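Local coordinates for Cj0977 (Campylobacter jejuni, PDB 3BNV), which is a sigma28-regulated, nonflagellar virulence protein with a hot-dog fold, whose biochemical function remains unknown, at residues A36-A47 against A72-N83. Sequence-based numbering, arbitrary orientation.
Sequences AGTIIEIDKNYA and AAANYVAQASIN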
loop_
_atom_site.group_PDB
_atom_site.type_symbol
_atom_site.label_atom_id
_atom_site.label_comp_id
_atom_site.label_asym_id
_atom_site.label_seq_id
_atom_site.Cartn_x
_atom_site.Cartn_y
_atom_site.Cartn_z
ATOM N N ALA A 36 -0.600 -1.487 9.156
ATOM C CA ALA A 36 -1.790 -1.099 8.416
ATOM C C ALA A 36 -2.800 -0.346 9.271
ATOM O O ALA A 36 -3.816 0.111 8.783
ATOM C CB ALA A 36 -2.439 -2.309 7.775
ATOM N N GLY A 37 -2.526 -0.216 10.563
ATOM C CA GLY A 37 -3.455 0.483 11.427
ATOM C C GLY A 37 -4.377 -0.469 12.174
ATOM O O GLY A 37 -4.315 -1.697 12.000
ATOM N N THR A 38 -5.230 0.115 13.003
ATOM C CA THR A 38 -6.200 -0.631 13.784
ATOM C C THR A 38 -7.625 -0.177 13.494
ATOM O O THR A 38 -7.904 1.009 13.387
ATOM C CB THR A 38 -5.953 -0.399 15.253
ATOM O OG1 THR A 38 -4.653 -0.898 15.578
ATOM C CG2 THR A 38 -6.985 -1.070 16.077
ATOM N N ILE A 39 -8.532 -1.133 13.355
ATOM C CA ILE A 39 -9.932 -0.820 13.124
ATOM C C ILE A 39 -10.564 -0.459 14.453
ATOM O O ILE A 39 -10.399 -1.161 15.439
ATOM C CB ILE A 39 -10.668 -2.006 12.525
ATOM C CG1 ILE A 39 -9.866 -2.589 11.369
ATOM C CG2 ILE A 39 -12.052 -1.594 12.056
ATOM C CD1 ILE A 39 -9.724 -1.645 10.185
ATOM N N ILE A 40 -11.309 0.633 14.463
ATOM C CA ILE A 40 -11.647 1.356 15.684
ATOM C C ILE A 40 -13.180 1.424 15.801
ATOM O O ILE A 40 -13.734 1.707 16.856
ATOM C CB ILE A 40 -10.996 2.774 15.535
ATOM C CG1 ILE A 40 -10.612 3.404 16.823
ATOM C CG2 ILE A 40 -11.915 3.781 14.906
ATOM C CD1 ILE A 40 -10.597 4.913 16.621
ATOM N N GLU A 41 -13.847 1.153 14.686
ATOM C CA GLU A 41 -15.296 1.108 14.632
ATOM C C GLU A 41 -15.745 0.451 13.332
ATOM O O GLU A 41 -15.124 0.632 12.270
ATOM C CB GLU A 41 -15.886 2.504 14.760
ATOM C CG GLU A 41 -17.339 2.575 14.412
ATOM C CD GLU A 41 -17.984 3.883 14.834
ATOM O OE1 GLU A 41 -19.241 3.926 14.804
ATOM O OE2 GLU A 41 -17.255 4.851 15.203
ATOM N N ILE A 42 -16.800 -0.353 13.425
ATOM C CA ILE A 42 -17.378 -0.943 12.221
ATOM C C ILE A 42 -18.873 -1.048 12.335
ATOM O O ILE A 42 -19.419 -1.005 13.412
ATOM C CB ILE A 42 -16.810 -2.320 11.838
ATOM C CG1 ILE A 42 -17.459 -3.422 12.649
ATOM C CG2 ILE A 42 -15.316 -2.369 12.014
ATOM C CD1 ILE A 42 -17.061 -4.783 12.118
ATOM N N ASP A 43 -19.520 -1.161 11.193
ATOM C CA ASP A 43 -20.964 -1.209 11.098
ATOM C C ASP A 43 -21.244 -1.667 9.673
ATOM O O ASP A 43 -20.320 -1.821 8.850
ATOM C CB ASP A 43 -21.541 0.200 11.312
ATOM C CG ASP A 43 -22.936 0.205 11.982
ATOM O OD1 ASP A 43 -23.347 1.297 12.436
ATOM O OD2 ASP A 43 -23.627 -0.850 12.072
ATOM N N LYS A 44 -22.514 -1.865 9.365
ATOM C CA LYS A 44 -22.905 -2.185 8.004
ATOM C C LYS A 44 -22.333 -1.148 7.023
ATOM O O LYS A 44 -22.632 0.052 7.140
ATOM C CB LYS A 44 -24.427 -2.188 7.910
ATOM C CG LYS A 44 -24.942 -2.508 6.541
ATOM C CD LYS A 44 -24.541 -3.901 6.145
ATOM C CE LYS A 44 -25.597 -4.542 5.263
ATOM N NZ LYS A 44 -25.448 -4.125 3.841
ATOM N N ASN A 45 -21.514 -1.595 6.069
ATOM C CA ASN A 45 -21.037 -0.701 5.010
ATOM C C ASN A 45 -20.143 0.409 5.511
ATOM O O ASN A 45 -19.986 1.434 4.844
ATOM C CB ASN A 45 -22.204 -0.073 4.238
ATOM C CG ASN A 45 -22.781 -1.014 3.176
ATOM O OD1 ASN A 45 -22.087 -1.902 2.667
ATOM N ND2 ASN A 45 -24.048 -0.821 2.844
ATOM N N TYR A 46 -19.553 0.219 6.684
ATOM C CA TYR A 46 -18.850 1.310 7.329
ATOM C C TYR A 46 -17.709 0.815 8.217
ATOM O O TYR A 46 -17.835 -0.204 8.903
ATOM C CB TYR A 46 -19.829 2.149 8.153
ATOM C CG TYR A 46 -19.121 3.181 9.001
ATOM C CD1 TYR A 46 -18.803 2.926 10.338
ATOM C CD2 TYR A 46 -18.732 4.392 8.453
ATOM C CE1 TYR A 46 -18.150 3.865 11.099
ATOM C CE2 TYR A 46 -18.068 5.325 9.197
ATOM C CZ TYR A 46 -17.777 5.071 10.518
ATOM O OH TYR A 46 -17.103 6.041 11.240
ATOM N N ALA A 47 -16.599 1.550 8.208
ATOM C CA ALA A 47 -15.501 1.276 9.134
ATOM C C ALA A 47 -14.632 2.505 9.388
ATOM O O ALA A 47 -14.482 3.375 8.525
ATOM C CB ALA A 47 -14.655 0.131 8.632
ATOM N N ALA A 72 -1.899 1.125 2.487
ATOM C CA ALA A 72 -2.167 -0.051 3.274
ATOM C C ALA A 72 -3.297 0.201 4.251
ATOM O O ALA A 72 -4.201 -0.612 4.360
ATOM C CB ALA A 72 -0.931 -0.497 4.003
ATOM N N ALA A 73 -3.256 1.313 4.970
ATOM C CA ALA A 73 -4.292 1.575 5.944
ATOM C C ALA A 73 -5.656 1.672 5.226
ATOM O O ALA A 73 -6.647 1.091 5.667
ATOM C CB ALA A 73 -3.969 2.823 6.709
ATOM N N ALA A 74 -5.691 2.376 4.098
ATOM C CA ALA A 74 -6.933 2.512 3.352
ATOM C C ALA A 74 -7.450 1.150 2.865
ATOM O O ALA A 74 -8.655 0.862 2.882
ATOM C CB ALA A 74 -6.727 3.438 2.203
ATOM N N ASN A 75 -6.523 0.323 2.431
ATOM C CA ASN A 75 -6.817 -1.007 1.973
ATOM C C ASN A 75 -7.464 -1.817 3.112
ATOM O O ASN A 75 -8.468 -2.526 2.938
ATOM C CB ASN A 75 -5.508 -1.605 1.469
ATOM C CG ASN A 75 -5.656 -2.984 0.881
ATOM O OD1 ASN A 75 -6.701 -3.646 1.006
ATOM N ND2 ASN A 75 -4.587 -3.452 0.261
ATOM N N TYR A 76 -6.918 -1.681 4.302
ATOM C CA TYR A 76 -7.442 -2.410 5.446
ATOM C C TYR A 76 -8.847 -1.917 5.838
ATOM O O TYR A 76 -9.788 -2.700 5.899
ATOM C CB TYR A 76 -6.414 -2.348 6.566
ATOM C CG TYR A 76 -6.693 -3.127 7.818
ATOM C CD1 TYR A 76 -6.321 -2.624 9.042
ATOM C CD2 TYR A 76 -7.275 -4.365 7.784
ATOM C CE1 TYR A 76 -6.544 -3.329 10.208
ATOM C CE2 TYR A 76 -7.516 -5.080 8.960
ATOM C CZ TYR A 76 -7.148 -4.556 10.163
ATOM O OH TYR A 76 -7.367 -5.243 11.338
ATOM N N VAL A 77 -9.011 -0.629 6.076
ATOM C CA VAL A 77 -10.323 -0.122 6.473
ATOM C C VAL A 77 -11.403 -0.298 5.362
ATOM O O VAL A 77 -12.576 -0.508 5.656
ATOM C CB VAL A 77 -10.270 1.321 7.015
ATOM C CG1 VAL A 77 -10.196 2.325 5.899
ATOM C CG2 VAL A 77 -11.471 1.609 7.812
ATOM N N ALA A 78 -11.024 -0.242 4.092
ATOM C CA ALA A 78 -11.984 -0.587 3.033
ATOM C C ALA A 78 -12.515 -1.999 3.213
ATOM O O ALA A 78 -13.721 -2.240 3.159
ATOM C CB ALA A 78 -11.358 -0.479 1.656
ATOM N N GLN A 79 -11.616 -2.957 3.399
ATOM C CA GLN A 79 -12.075 -4.314 3.594
ATOM C C GLN A 79 -12.870 -4.445 4.872
ATOM O O GLN A 79 -13.833 -5.179 4.910
ATOM C CB GLN A 79 -10.925 -5.306 3.582
ATOM C CG GLN A 79 -10.198 -5.387 2.253
ATOM C CD GLN A 79 -9.435 -6.672 2.125
ATOM O OE1 GLN A 79 -10.033 -7.732 2.007
ATOM N NE2 GLN A 79 -8.118 -6.602 2.174
ATOM N N ALA A 80 -12.510 -3.710 5.920
ATOM C CA ALA A 80 -13.280 -3.811 7.151
ATOM C C ALA A 80 -14.713 -3.304 6.983
ATOM O O ALA A 80 -15.612 -3.749 7.686
ATOM C CB ALA A 80 -12.604 -3.098 8.245
ATOM N N SER A 81 -14.925 -2.388 6.048
ATOM C CA SER A 81 -16.251 -1.826 5.811
ATOM C C SER A 81 -17.207 -2.842 5.210
ATOM O O SER A 81 -18.404 -2.677 5.295
ATOM C CB SER A 81 -16.167 -0.625 4.875
ATOM O OG SER A 81 -15.877 -1.045 3.557
ATOM N N ILE A 82 -16.666 -3.872 4.568
ATOM C CA ILE A 82 -17.462 -4.952 4.004
ATOM C C ILE A 82 -17.482 -6.138 4.957
ATOM O O ILE A 82 -18.483 -6.817 5.095
ATOM C CB ILE A 82 -16.827 -5.440 2.696
ATOM C CG1 ILE A 82 -16.776 -4.279 1.712
ATOM C CG2 ILE A 82 -17.602 -6.662 2.131
ATOM C CD1 ILE A 82 -18.045 -3.456 1.748
ATOM N N ASN A 83 -16.348 -6.396 5.597
ATOM C CA ASN A 83 -16.233 -7.427 6.630
ATOM C C ASN A 83 -16.650 -8.838 6.217
ATOM O O ASN A 83 -17.391 -9.511 6.926
ATOM C CB ASN A 83 -17.004 -7.052 7.902
ATOM C CG ASN A 83 -16.531 -7.848 9.104
ATOM O OD1 ASN A 83 -15.413 -8.351 9.109
ATOM N ND2 ASN A 83 -17.361 -7.955 10.119
HETATM O O HOH W 1 -6.410 0.898 8.536
HETATM O O HOH W 2 -8.017 -3.874 13.475
HETATM O O HOH W 3 -21.334 -4.151 4.994
#
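Tyr76 and Ile39 meet where the central helix of the hot-dog fold, 67-82, lies against the edge strand 38-43 of the antiparallel sheet that wraps it. The axes of strand 38-43 and helix segment 72-82 approach to 8.1 Å, with 37° between their N-to-C directions. Tyr76 extends its CG away from the backbone N (chi1 -175°), which carries the ring up to the strand, and Ile39 CD1 lies over one face, 3.8 Å from the ring centroid in a CH-pi contact. Ile39 CG1, one bond nearer the backbone, lies by the hydroxyl end of the ring, 3.6 Å from Tyr76 CZ, while CD1 also touches Ala80 CB. Backbone oxygens of Ala36 and Gly37 lie at the edge of the same ring. A tyrosine suits this place because a water bonded to its OH accepts from Ile39 N, joining hydroxyl to strand. Phe66 of the second subunit also packs on Tyr76.

Just before the strand, the small Ala36 fits its CB 4.1 Å from Tyr76 CD1, and its O makes a CA-H...O contact with Ala73 CA. Gly37 then turns the chain at positive phi (97°), where a CB would jam against Ala36 O. Small residues also allow close packing farther along, where Ala47 CB touches Val77 CG2 and Ala80 CB. A second water bridges the start of the contact, donating to Ala36 O at 2.7 Å and to Ala73 O at 2.9 Å.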